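Side-chain contacts in chain length determinant protein (Shigella flexneri, PDB 4ZM5), which probably sets the modal length of the O-antigen polysaccharide chains of lipopolysaccharide, as a membrane-bound member of the Wzz family of chain-length regulators: residues A21-A26 and S39-T44; E65-T70 and Q95-Q100; Q151-Y156 and D176-L181. The protein carries 1 engineered substitution. All coordinates share one frame; numbering follows the deposited sequence.

Contact 1: A21-A26 and S39-T44; sequences AGYNNA and SDLQET
Leu41 forks between Tyr23 and Asn24, giving one methyl to each, and it carries more of the buried surface than either partner. Its CD2 arrives at the edge of the Tyr23 ring, near the ring plane, and lies 3.7 Å from Tyr23 CD2. The methyl is equally close to Tyr23 CE2, so it straddles one side of the ring rather than sitting over a face. The other branch turns to Asn24, where Leu41 CD1 comes within 3.3 Å of Asn24 OD1 and 3.9 Å of Asn24 CB. This is a close van der Waals approach of a methyl to an amide oxygen, and the two side chains meet at about a right angle.

These residues join helix 17-31 to helix 38-53, two consecutive helices in the α/β region from which the long helix 91-159 extends, the domain plan known for Wzz proteins. Residues 21-26 bring two neighbours in sequence to a single leucine. Both have CG anti to the backbone N (chi1 -161° in Tyr23, 177° in Asn24), yet successive positions on the helix send the ring to one methyl and the amide to the other. Beyond Leu41, Tyr23 also packs on Leu113 of the long helix and on Ile224.

Asn24 has a second neighbour in Leu123 of the second subunit, so the contact lies next to a subunit interface. On the same helix as Leu41, Thr44 OG1 donates to Asp40 O at 2.8 Å, from the opposite face of that carbonyl to Thr44 N.

Contact 2: E65-T70 and Q95-Q100; sequences EPEKLT and QMKLAQ
Leu69 and Leu98 make the apolar part of this contact, end to end through single methyls: Leu69 CD1 stands 4.2 Å from Leu98 CD1. That is a loose touch, and the two backbones stay well apart, with 8.3 Å between Leu69 CA and Leu98 CA. Leu98 does not point its CB straight at the strand. With CG anti to the backbone N (chi1 -176°), the end of its side chain comes round closer to Leu69.

The charged part lies two residues earlier on the strand side, where Glu67 faces Lys97. Glu67 OE2 and Lys97 NZ are 4.4 Å apart, too far for a salt bridge, though opposite charges at this distance probably still attract. The aliphatic part of the lysine runs past the carboxylate at a similar distance, Lys97 CD lying 4.4 Å from Glu67 OE2. The firm polar partners of Glu67 are other residues. Its OE2 is hydrogen-bonded to the hydroxyls of both Tyr86 and Tyr101, while OE1 is taken up by the Gln63 amide, so the carboxylate is gripped at both oxygens, which probably fixes its rotation.

Glu67 and Leu69, alternate residues of an extended chain, both turn toward the opening turns of helix 91-159. The start of this helix packs across the antiparallel sheet, in which strands 68-73 and 82-88 run side by side before the chain enters the helix. Strand 68-73 is the outermost strand on its side of the sheet within this chain. Tyr86 of the adjacent strand 82-88 touches Leu69, Lys97 and Leu98 alike. Leu98 continues onto Ser8 and Ala10 of strand 6-13, and Leu69 rests on helix 55-61 at Leu56, Leu60 and the engineered Pro57.

Contact 3: Q151-Y156 and D176-L181; sequences QEALQY and DTLFLL
Leu178 and Phe179 press against Ala153 and Tyr156, packing the loop that follows helix 91-159 back onto the far end of that helix, at the tip of the elongated protomer. Asp176 leads into the loop segment and looks to another chain: its carboxylate forms salt bridges with Arg146 and Arg196 of the third subunit, while its backbone O lies in plane at the edge of the Phe179 ring.

Leu178 is the first residue to touch residues 151-156, its CB 3.5 Å from Ala153 CB. With only a methyl as the Ala153 side chain, the backbones close to 4.7 Å between Ala153 CA and Phe179 CA.

Phe179 buries the most surface here, and its CB does most of the touching. That atom lies 3.3 Å from Ala153 O and 3.9 Å from Tyr156 CB, at the edge of the tyrosine ring and near its plane. CG takes the crowded position between the backbone N and the carbonyl carbon (chi1 89°); the phenyl leads away from residues 151-156, to Ala157 further along the same helix and to Val162, and the two rings do not stack. One face of the Tyr156 ring instead lies over its own helix, with Glu152 O 3.3 Å above the ring centre.

Leu180 continues to Pro165 of the third subunit, and Leu181 closes a short 3-10 turn, its N donating to Leu178 O at 3.0 Å.

Helix 91-159 ties the set together along its length. Contact 2 uses its beginning and contact 3 its end, on opposite sides of the chain's centre, with 85 Å between their centres and about 71 Å between nearest atoms. Contact 1 lies between these extremes, its centre 10 Å from the centre of the chain, and reaches the same helix through Tyr23. Its centre is 30 Å from that of contact 2 and 58 Å from that of contact 3, and none of the three touches another. In sequence they follow one after the other without nesting. Contacts 1 and 3 lie beside neighbouring subunits, contact 3 the more extensively, its charged and apolar residues meeting the third subunit.

Contact 1: A21-A26 and S39-T44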
ATOM      1  N   ALA B  21       3.045  -4.059  14.686  1.00 46.72           N
ATOM      2  CA  ALA B  21       1.596  -4.140  14.475  1.00 48.50           C
ATOM      3  C   ALA B  21       0.902  -2.755  14.293  1.00 53.98           C
ATOM      4  O   ALA B  21       0.128  -2.597  13.344  1.00 53.58           O
ATOM      5  CB  ALA B  21       0.957  -4.897  15.615  1.00 50.67           C
ATOM      6  N   GLY B  22       1.239  -1.783  15.154  1.00 51.22           N
ATOM      7  CA  GLY B  22       0.722  -0.414  15.139  1.00 51.43           C
ATOM      8  C   GLY B  22       1.090   0.382  13.899  1.00 54.32           C
ATOM      9  O   GLY B  22       0.220   1.002  13.286  1.00 54.54           O
ATOM     10  N   TYR B  23       2.388   0.379  13.525  1.00 49.46           N
ATOM     11  CA  TYR B  23       2.879   1.063  12.325  1.00 48.07           C
ATOM     12  C   TYR B  23       2.291   0.399  11.080  1.00 50.23           C
ATOM     13  O   TYR B  23       1.888   1.093  10.154  1.00 47.63           O
ATOM     14  CB  TYR B  23       4.435   1.054  12.259  1.00 47.71           C
ATOM     15  CG  TYR B  23       5.017   2.107  11.336  1.00 49.04           C
ATOM     16  CD1 TYR B  23       5.007   3.456  11.690  1.00 51.41           C
ATOM     17  CD2 TYR B  23       5.571   1.758  10.106  1.00 49.00           C
ATOM     18  CE1 TYR B  23       5.503   4.437  10.834  1.00 52.08           C
ATOM     19  CE2 TYR B  23       6.099   2.732   9.247  1.00 49.21           C
ATOM     20  CZ  TYR B  23       6.065   4.074   9.621  1.00 58.25           C
ATOM     21  OH  TYR B  23       6.546   5.077   8.802  1.00 57.97           O
ATOM     22  N   ASN B  24       2.217  -0.954  11.078  1.00 47.18           N
ATOM     23  CA  ASN B  24       1.650  -1.704   9.959  1.00 46.43           C
ATOM     24  C   ASN B  24       0.168  -1.408   9.833  1.00 49.90           C
ATOM     25  O   ASN B  24      -0.324  -1.272   8.710  1.00 50.09           O
ATOM     26  CB  ASN B  24       1.907  -3.209  10.082  1.00 44.25           C
ATOM     27  CG  ASN B  24       1.265  -4.018   8.983  1.00 67.23           C
ATOM     28  OD1 ASN B  24       1.683  -4.015   7.830  1.00 65.99           O
ATOM     29  ND2 ASN B  24       0.154  -4.627   9.294  1.00 60.53           N
ATOM     30  N   ASN B  25      -0.542  -1.292  10.961  1.00 46.87           N
ATOM     31  CA  ASN B  25      -1.971  -0.971  10.912  1.00 48.97           C
ATOM     32  C   ASN B  25      -2.172   0.443  10.351  1.00 51.61           C
ATOM     33  O   ASN B  25      -3.036   0.631   9.498  1.00 51.94           O
ATOM     34  CB  ASN B  25      -2.653  -1.125  12.277  1.00 49.27           C
ATOM     35  CG  ASN B  25      -4.089  -0.706  12.246  1.00 75.67           C
ATOM     36  OD1 ASN B  25      -4.897  -1.240  11.482  1.00 73.42           O
ATOM     37  ND2 ASN B  25      -4.409   0.342  12.992  1.00 71.66           N
ATOM     38  N   ALA B  26      -1.348   1.412  10.795  1.00 46.17           N
ATOM     39  CA  ALA B  26      -1.400   2.784  10.308  1.00 45.30           C
ATOM     40  C   ALA B  26      -1.160   2.817   8.807  1.00 48.73           C
ATOM     41  O   ALA B  26      -1.936   3.450   8.101  1.00 49.18           O
ATOM     42  CB  ALA B  26      -0.370   3.632  11.029  1.00 44.62           C
ATOM     43  N   SER B  39       6.647  -7.845   6.322  1.00 44.34           N
ATOM     44  CA  SER B  39       8.075  -8.185   6.235  1.00 43.25           C
ATOM     45  C   SER B  39       8.899  -7.058   5.582  1.00 46.27           C
ATOM     46  O   SER B  39      10.055  -6.846   5.953  1.00 44.88           O
ATOM     47  CB  SER B  39       8.278  -9.496   5.486  1.00 48.69           C
ATOM     48  OG  SER B  39       7.916  -9.380   4.121  1.00 64.22           O
ATOM     49  N   ASP B  40       8.285  -6.321   4.641  1.00 43.57           N
ATOM     50  CA  ASP B  40       8.918  -5.180   3.986  1.00 42.25           C
ATOM     51  C   ASP B  40       9.031  -3.992   4.962  1.00 43.16           C
ATOM     52  O   ASP B  40      10.029  -3.280   4.918  1.00 42.02           O
ATOM     53  CB  ASP B  40       8.155  -4.781   2.712  1.00 46.01           C
ATOM     54  CG  ASP B  40       8.155  -5.831   1.605  1.00 63.53           C
ATOM     55  OD1 ASP B  40       9.173  -6.555   1.468  1.00 64.33           O
ATOM     56  OD2 ASP B  40       7.154  -5.899   0.846  1.00 72.59           O
ATOM     57  N   LEU B  41       8.032  -3.794   5.849  1.00 39.13           N
ATOM     58  CA  LEU B  41       8.055  -2.728   6.866  1.00 38.02           C
ATOM     59  C   LEU B  41       9.147  -2.988   7.910  1.00 38.63           C
ATOM     60  O   LEU B  41       9.854  -2.055   8.316  1.00 35.89           O
ATOM     61  CB  LEU B  41       6.703  -2.580   7.563  1.00 39.21           C
ATOM     62  CG  LEU B  41       5.697  -1.743   6.833  1.00 46.50           C
ATOM     63  CD1 LEU B  41       4.321  -2.088   7.272  1.00 48.92           C
ATOM     64  CD2 LEU B  41       5.966  -0.252   7.017  1.00 50.30           C
ATOM     65  N   GLN B  42       9.292  -4.261   8.316  1.00 34.21           N
ATOM     66  CA  GLN B  42      10.317  -4.711   9.253  1.00 33.54           C
ATOM     67  C   GLN B  42      11.724  -4.363   8.739  1.00 37.87           C
ATOM     68  O   GLN B  42      12.546  -3.835   9.500  1.00 37.98           O
ATOM     69  CB  GLN B  42      10.208  -6.217   9.461  1.00 35.60           C
ATOM     70  CG  GLN B  42       9.041  -6.655  10.316  1.00 42.31           C
ATOM     71  CD  GLN B  42       9.005  -8.148  10.417  1.00 52.15           C
ATOM     72  OE1 GLN B  42       8.606  -8.836   9.485  1.00 49.02           O
ATOM     73  NE2 GLN B  42       9.463  -8.687  11.537  1.00 38.30           N
ATOM     74  N   GLU B  43      11.977  -4.621   7.438  1.00 33.56           N
ATOM     75  CA  GLU B  43      13.245  -4.337   6.771  1.00 32.04           C
ATOM     76  C   GLU B  43      13.464  -2.836   6.601  1.00 34.14           C
ATOM     77  O   GLU B  43      14.594  -2.358   6.684  1.00 35.24           O
ATOM     78  CB  GLU B  43      13.299  -5.036   5.411  1.00 34.36           C
ATOM     79  CG  GLU B  43      13.798  -6.461   5.531  1.00 51.61           C
ATOM     80  CD  GLU B  43      13.569  -7.349   4.328  1.00 73.01           C
ATOM     81  OE1 GLU B  43      13.240  -8.541   4.536  1.00 59.97           O
ATOM     82  OE2 GLU B  43      13.798  -6.880   3.186  1.00 61.49           O
ATOM     83  N   THR B  44      12.392  -2.103   6.347  1.00 28.69           N
ATOM     84  CA  THR B  44      12.416  -0.663   6.169  1.00 27.65           C
ATOM     85  C   THR B  44      12.808  -0.010   7.479  1.00 31.63           C
ATOM     86  O   THR B  44      13.638   0.900   7.466  1.00 31.79           O
ATOM     87  CB  THR B  44      11.038  -0.209   5.637  1.00 33.34           C
ATOM     88  OG1 THR B  44      10.909  -0.694   4.309  1.00 34.90           O
ATOM     89  CG2 THR B  44      10.858   1.295   5.599  1.00 27.03           C
TER

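Contact 2: E65-T70 and Q95-Q100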
ATOM      1  N   GLU B  65      40.236  13.413  19.216  1.00 79.86           N
ATOM      2  CA  GLU B  65      40.537  12.086  19.749  1.00 77.70           C
ATOM      3  C   GLU B  65      39.517  11.130  19.112  1.00 75.18           C
ATOM      4  O   GLU B  65      38.332  11.126  19.480  1.00 73.30           O
ATOM      5  CB  GLU B  65      40.511  12.070  21.294  1.00 81.16           C
ATOM      6  CG  GLU B  65      41.297  10.927  21.935  1.00 94.87           C
ATOM      7  CD  GLU B  65      40.685   9.533  21.904  1.00117.94           C
ATOM      8  OE1 GLU B  65      39.437   9.417  21.840  1.00120.63           O
ATOM      9  OE2 GLU B  65      41.460   8.550  21.974  1.00100.30           O
ATOM     10  N   PRO B  66      39.949  10.392  18.069  1.00 68.40           N
ATOM     11  CA  PRO B  66      39.020   9.502  17.361  1.00 63.47           C
ATOM     12  C   PRO B  66      38.490   8.338  18.200  1.00 63.53           C
ATOM     13  O   PRO B  66      39.238   7.701  18.954  1.00 63.39           O
ATOM     14  CB  PRO B  66      39.853   8.966  16.193  1.00 64.69           C
ATOM     15  CG  PRO B  66      41.066   9.789  16.131  1.00 72.86           C
ATOM     16  CD  PRO B  66      41.306  10.323  17.491  1.00 71.36           C
ATOM     17  N   GLU B  67      37.192   8.052  18.034  1.00 55.56           N
ATOM     18  CA  GLU B  67      36.524   6.945  18.704  1.00 52.19           C
ATOM     19  C   GLU B  67      36.207   5.880  17.659  1.00 51.58           C
ATOM     20  O   GLU B  67      35.959   6.200  16.486  1.00 50.18           O
ATOM     21  CB  GLU B  67      35.254   7.411  19.444  1.00 53.31           C
ATOM     22  CG  GLU B  67      35.507   8.261  20.684  1.00 66.20           C
ATOM     23  CD  GLU B  67      34.274   8.912  21.302  1.00 87.67           C
ATOM     24  OE1 GLU B  67      34.206  10.163  21.301  1.00 79.52           O
ATOM     25  OE2 GLU B  67      33.383   8.184  21.799  1.00 80.98           O
ATOM     26  N   LYS B  68      36.258   4.614  18.075  1.00 45.62           N
ATOM     27  CA  LYS B  68      35.971   3.497  17.198  1.00 42.52           C
ATOM     28  C   LYS B  68      34.609   2.914  17.551  1.00 44.13           C
ATOM     29  O   LYS B  68      34.412   2.355  18.637  1.00 40.93           O
ATOM     30  CB  LYS B  68      37.097   2.429  17.262  1.00 45.20           C
ATOM     31  CG  LYS B  68      36.816   1.107  16.534  1.00 56.38           C
ATOM     32  CD  LYS B  68      36.983   1.192  15.018  1.00 68.29           C
ATOM     33  CE  LYS B  68      37.289  -0.166  14.422  1.00 80.17           C
ATOM     34  NZ  LYS B  68      37.321  -0.122  12.932  1.00 89.53           N
ATOM     35  N   LEU B  69      33.661   3.089  16.614  1.00 41.71           N
ATOM     36  CA  LEU B  69      32.317   2.529  16.649  1.00 40.19           C
ATOM     37  C   LEU B  69      32.075   1.814  15.334  1.00 40.28           C
ATOM     38  O   LEU B  69      32.364   2.356  14.263  1.00 39.56           O
ATOM     39  CB  LEU B  69      31.249   3.580  16.927  1.00 41.69           C
ATOM     40  CG  LEU B  69      29.866   3.017  17.165  1.00 45.78           C
ATOM     41  CD1 LEU B  69      29.385   3.347  18.541  1.00 47.69           C
ATOM     42  CD2 LEU B  69      28.917   3.536  16.124  1.00 48.22           C
ATOM     43  N   THR B  70      31.552   0.589  15.431  1.00 35.69           N
ATOM     44  CA  THR B  70      31.367  -0.306  14.304  1.00 33.99           C
ATOM     45  C   THR B  70      29.935  -0.800  14.196  1.00 35.18           C
ATOM     46  O   THR B  70      29.267  -1.026  15.207  1.00 32.06           O
ATOM     47  CB  THR B  70      32.329  -1.488  14.459  1.00 50.31           C
ATOM     48  OG1 THR B  70      33.575  -1.044  15.002  1.00 53.69           O
ATOM     49  CG2 THR B  70      32.604  -2.177  13.156  1.00 55.05           C
ATOM     50  N   GLN B  95      30.458  -0.153  27.614  1.00 44.06           N
ATOM     51  CA  GLN B  95      29.065  -0.612  27.630  1.00 43.09           C
ATOM     52  C   GLN B  95      28.118   0.574  27.672  1.00 50.89           C
ATOM     53  O   GLN B  95      27.189   0.639  26.865  1.00 47.84           O
ATOM     54  CB  GLN B  95      28.810  -1.557  28.807  1.00 44.30           C
ATOM     55  CG  GLN B  95      27.374  -2.085  28.864  1.00 37.54           C
ATOM     56  CD  GLN B  95      27.113  -2.840  30.135  1.00 60.22           C
ATOM     57  OE1 GLN B  95      27.169  -2.288  31.243  1.00 59.40           O
ATOM     58  NE2 GLN B  95      26.806  -4.119  30.008  1.00 54.72           N
ATOM     59  N   MET B  96      28.372   1.509  28.607  1.00 53.60           N
ATOM     60  CA  MET B  96      27.609   2.728  28.821  1.00 56.91           C
ATOM     61  C   MET B  96      27.513   3.551  27.528  1.00 58.34           C
ATOM     62  O   MET B  96      26.406   3.908  27.105  1.00 56.10           O
ATOM     63  CB  MET B  96      28.299   3.546  29.913  1.00 63.87           C
ATOM     64  CG  MET B  96      27.408   4.509  30.617  1.00 71.84           C
ATOM     65  SD  MET B  96      28.368   5.711  31.565  1.00 82.74           S
ATOM     66  CE  MET B  96      29.317   4.605  32.706  1.00 80.68           C
ATOM     67  N   LYS B  97      28.678   3.826  26.896  1.00 53.55           N
ATOM     68  CA  LYS B  97      28.752   4.627  25.681  1.00 51.72           C
ATOM     69  C   LYS B  97      28.058   3.928  24.511  1.00 52.24           C
ATOM     70  O   LYS B  97      27.351   4.601  23.757  1.00 50.84           O
ATOM     71  CB  LYS B  97      30.198   5.008  25.340  1.00 54.79           C
ATOM     72  CG  LYS B  97      30.794   6.016  26.327  1.00 71.15           C
ATOM     73  CD  LYS B  97      31.817   6.945  25.704  1.00 84.32           C
ATOM     74  CE  LYS B  97      32.418   7.868  26.738  1.00110.22           C
ATOM     75  NZ  LYS B  97      33.235   8.956  26.132  1.00125.57           N
ATOM     76  N   LEU B  98      28.178   2.577  24.404  1.00 46.56           N
ATOM     77  CA  LEU B  98      27.485   1.853  23.335  1.00 43.21           C
ATOM     78  C   LEU B  98      25.962   2.018  23.471  1.00 48.53           C
ATOM     79  O   LEU B  98      25.327   2.440  22.500  1.00 47.60           O
ATOM     80  CB  LEU B  98      27.869   0.365  23.241  1.00 41.03           C
ATOM     81  CG  LEU B  98      27.218  -0.401  22.059  1.00 41.06           C
ATOM     82  CD1 LEU B  98      27.487   0.297  20.718  1.00 39.30           C
ATOM     83  CD2 LEU B  98      27.645  -1.829  22.022  1.00 40.30           C
ATOM     84  N   ALA B  99      25.399   1.744  24.678  1.00 46.75           N
ATOM     85  CA  ALA B  99      23.971   1.884  24.978  1.00 46.30           C
ATOM     86  C   ALA B  99      23.489   3.315  24.720  1.00 52.89           C
ATOM     87  O   ALA B  99      22.409   3.493  24.155  1.00 51.52           O
ATOM     88  CB  ALA B  99      23.692   1.478  26.409  1.00 48.36           C
ATOM     89  N   GLN B 100      24.316   4.330  25.070  1.00 53.40           N
ATOM     90  CA  GLN B 100      23.999   5.748  24.862  1.00 54.80           C
ATOM     91  C   GLN B 100      23.880   6.050  23.373  1.00 58.06           C
ATOM     92  O   GLN B 100      22.895   6.667  22.963  1.00 59.54           O
ATOM     93  CB  GLN B 100      25.048   6.670  25.522  1.00 58.80           C
ATOM     94  CG  GLN B 100      24.879   6.827  27.032  1.00 81.43           C
ATOM     95  CD  GLN B 100      25.977   7.671  27.648  1.00104.58           C
ATOM     96  OE1 GLN B 100      26.009   8.903  27.504  1.00102.93           O
ATOM     97  NE2 GLN B 100      26.892   7.031  28.370  1.00 93.67           N
TER

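Contact 3: Q151-Y156 and D176-L181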
ATOM      1  N   GLN B 151     -36.394  16.419 -18.525  1.00 30.59           N
ATOM      2  CA  GLN B 151     -36.840  17.714 -19.065  1.00 32.06           C
ATOM      3  C   GLN B 151     -37.294  17.584 -20.521  1.00 34.42           C
ATOM      4  O   GLN B 151     -38.289  18.198 -20.916  1.00 36.21           O
ATOM      5  CB  GLN B 151     -35.736  18.787 -18.946  1.00 34.79           C
ATOM      6  CG  GLN B 151     -35.686  19.458 -17.581  1.00 60.82           C
ATOM      7  CD  GLN B 151     -34.493  20.366 -17.362  1.00 82.32           C
ATOM      8  OE1 GLN B 151     -33.368  20.107 -17.813  1.00 79.04           O
ATOM      9  NE2 GLN B 151     -34.703  21.417 -16.586  1.00 74.89           N
ATOM     10  N   GLU B 152     -36.573  16.779 -21.303  1.00 28.39           N
ATOM     11  CA  GLU B 152     -36.898  16.539 -22.705  1.00 27.65           C
ATOM     12  C   GLU B 152     -38.180  15.729 -22.838  1.00 29.34           C
ATOM     13  O   GLU B 152     -39.035  16.090 -23.643  1.00 30.69           O
ATOM     14  CB  GLU B 152     -35.740  15.844 -23.436  1.00 28.42           C
ATOM     15  CG  GLU B 152     -34.583  16.782 -23.716  1.00 39.44           C
ATOM     16  CD  GLU B 152     -34.929  18.123 -24.339  1.00 54.59           C
ATOM     17  OE1 GLU B 152     -35.450  18.141 -25.479  1.00 53.27           O
ATOM     18  OE2 GLU B 152     -34.653  19.160 -23.691  1.00 38.42           O
ATOM     19  N   ALA B 153     -38.330  14.689 -22.008  1.00 22.67           N
ATOM     20  CA  ALA B 153     -39.489  13.805 -21.967  1.00 22.74           C
ATOM     21  C   ALA B 153     -40.755  14.551 -21.563  1.00 27.58           C
ATOM     22  O   ALA B 153     -41.849  14.218 -22.024  1.00 27.93           O
ATOM     23  CB  ALA B 153     -39.230  12.655 -21.007  1.00 23.01           C
ATOM     24  N   LEU B 154     -40.611  15.576 -20.723  1.00 26.28           N
ATOM     25  CA  LEU B 154     -41.737  16.398 -20.283  1.00 26.44           C
ATOM     26  C   LEU B 154     -42.292  17.188 -21.467  1.00 32.22           C
ATOM     27  O   LEU B 154     -43.505  17.377 -21.548  1.00 33.63           O
ATOM     28  CB  LEU B 154     -41.309  17.324 -19.130  1.00 26.45           C
ATOM     29  CG  LEU B 154     -42.332  18.361 -18.620  1.00 30.88           C
ATOM     30  CD1 LEU B 154     -43.568  17.696 -18.053  1.00 30.38           C
ATOM     31  CD2 LEU B 154     -41.727  19.202 -17.580  1.00 33.60           C
ATOM     32  N   GLN B 155     -41.416  17.604 -22.412  1.00 29.18           N
ATOM     33  CA  GLN B 155     -41.872  18.313 -23.622  1.00 30.20           C
ATOM     34  C   GLN B 155     -42.712  17.355 -24.494  1.00 34.97           C
ATOM     35  O   GLN B 155     -43.757  17.767 -25.003  1.00 35.80           O
ATOM     36  CB  GLN B 155     -40.689  18.874 -24.428  1.00 31.75           C
ATOM     37  CG  GLN B 155     -39.852  19.920 -23.695  1.00 50.37           C
ATOM     38  CD  GLN B 155     -38.598  20.321 -24.470  1.00 71.87           C
ATOM     39  OE1 GLN B 155     -37.835  19.481 -24.963  1.00 58.30           O
ATOM     40  NE2 GLN B 155     -38.335  21.619 -24.562  1.00 71.20           N
ATOM     41  N   TYR B 156     -42.285  16.050 -24.604  1.00 29.20           N
ATOM     42  CA  TYR B 156     -43.003  15.027 -25.378  1.00 28.66           C
ATOM     43  C   TYR B 156     -44.360  14.694 -24.728  1.00 35.15           C
ATOM     44  O   TYR B 156     -45.363  14.516 -25.438  1.00 35.42           O
ATOM     45  CB  TYR B 156     -42.186  13.715 -25.565  1.00 27.81           C
ATOM     46  CG  TYR B 156     -40.702  13.829 -25.843  1.00 27.61           C
ATOM     47  CD1 TYR B 156     -40.187  14.885 -26.594  1.00 29.17           C
ATOM     48  CD2 TYR B 156     -39.824  12.817 -25.455  1.00 28.13           C
ATOM     49  CE1 TYR B 156     -38.825  14.982 -26.865  1.00 29.62           C
ATOM     50  CE2 TYR B 156     -38.461  12.899 -25.730  1.00 28.59           C
ATOM     51  CZ  TYR B 156     -37.967  13.982 -26.437  1.00 37.65           C
ATOM     52  OH  TYR B 156     -36.628  14.055 -26.715  1.00 39.54           O
ATOM     53  N   ASP B 176     -36.653   7.606 -24.677  1.00 29.21           N
ATOM     54  CA  ASP B 176     -37.847   7.457 -25.499  1.00 28.72           C
ATOM     55  C   ASP B 176     -39.076   6.977 -24.718  1.00 34.20           C
ATOM     56  O   ASP B 176     -40.183   7.225 -25.174  1.00 34.09           O
ATOM     57  CB  ASP B 176     -37.556   6.488 -26.661  1.00 32.08           C
ATOM     58  CG  ASP B 176     -36.349   6.878 -27.503  1.00 38.55           C
ATOM     59  OD1 ASP B 176     -36.270   8.047 -27.917  1.00 39.37           O
ATOM     60  OD2 ASP B 176     -35.475   6.022 -27.716  1.00 46.63           O
ATOM     61  N   THR B 177     -38.912   6.306 -23.561  1.00 32.43           N
ATOM     62  CA  THR B 177     -40.073   5.783 -22.845  1.00 32.29           C
ATOM     63  C   THR B 177     -40.398   6.575 -21.565  1.00 35.57           C
ATOM     64  O   THR B 177     -41.445   6.296 -20.968  1.00 36.02           O
ATOM     65  CB  THR B 177     -39.934   4.261 -22.564  1.00 40.35           C
ATOM     66  OG1 THR B 177     -38.697   3.975 -21.907  1.00 40.45           O
ATOM     67  CG2 THR B 177     -40.024   3.437 -23.827  1.00 40.84           C
ATOM     68  N   LEU B 178     -39.598   7.603 -21.201  1.00 30.32           N
ATOM     69  CA  LEU B 178     -39.812   8.412 -20.004  1.00 29.36           C
ATOM     70  C   LEU B 178     -41.115   9.189 -20.030  1.00 33.35           C
ATOM     71  O   LEU B 178     -41.744   9.319 -18.979  1.00 34.79           O
ATOM     72  CB  LEU B 178     -38.660   9.398 -19.778  1.00 29.06           C
ATOM     73  CG  LEU B 178     -37.497   8.985 -18.895  1.00 33.43           C
ATOM     74  CD1 LEU B 178     -36.298   9.893 -19.174  1.00 33.75           C
ATOM     75  CD2 LEU B 178     -37.859   9.069 -17.413  1.00 32.97           C
ATOM     76  N   PHE B 179     -41.526   9.716 -21.195  1.00 29.59           N
ATOM     77  CA  PHE B 179     -42.747  10.532 -21.315  1.00 28.53           C
ATOM     78  C   PHE B 179     -43.993   9.713 -20.915  1.00 32.49           C
ATOM     79  O   PHE B 179     -45.017  10.288 -20.537  1.00 32.57           O
ATOM     80  CB  PHE B 179     -42.882  11.117 -22.737  1.00 29.38           C
ATOM     81  CG  PHE B 179     -43.615  10.247 -23.727  1.00 31.20           C
ATOM     82  CD1 PHE B 179     -42.947   9.250 -24.431  1.00 35.18           C
ATOM     83  CD2 PHE B 179     -44.982  10.399 -23.932  1.00 33.42           C
ATOM     84  CE1 PHE B 179     -43.629   8.427 -25.328  1.00 36.36           C
ATOM     85  CE2 PHE B 179     -45.667   9.569 -24.824  1.00 36.76           C
ATOM     86  CZ  PHE B 179     -44.984   8.593 -25.523  1.00 35.46           C
ATOM     87  N   LEU B 180     -43.895   8.373 -20.996  1.00 28.99           N
ATOM     88  CA  LEU B 180     -44.985   7.463 -20.643  1.00 29.59           C
ATOM     89  C   LEU B 180     -45.306   7.498 -19.143  1.00 36.91           C
ATOM     90  O   LEU B 180     -46.325   6.942 -18.730  1.00 39.93           O
ATOM     91  CB  LEU B 180     -44.669   6.035 -21.059  1.00 29.78           C
ATOM     92  CG  LEU B 180     -44.607   5.736 -22.554  1.00 33.93           C
ATOM     93  CD1 LEU B 180     -44.017   4.355 -22.792  1.00 35.81           C
ATOM     94  CD2 LEU B 180     -45.962   5.808 -23.206  1.00 36.33           C
ATOM     95  N   LEU B 181     -44.442   8.154 -18.330  1.00 31.59           N
ATOM     96  CA  LEU B 181     -44.644   8.324 -16.898  1.00 31.32           C
ATOM     97  C   LEU B 181     -45.648   9.444 -16.636  1.00 36.06           C
ATOM     98  O   LEU B 181     -46.211   9.524 -15.545  1.00 37.89           O
ATOM     99  CB  LEU B 181     -43.318   8.587 -16.186  1.00 30.62           C
ATOM    100  CG  LEU B 181     -42.278   7.454 -16.278  1.00 34.24           C
ATOM    101  CD1 LEU B 181     -40.992   7.840 -15.593  1.00 33.63           C
ATOM    102  CD2 LEU B 181     -42.788   6.159 -15.696  1.00 35.53           C
TER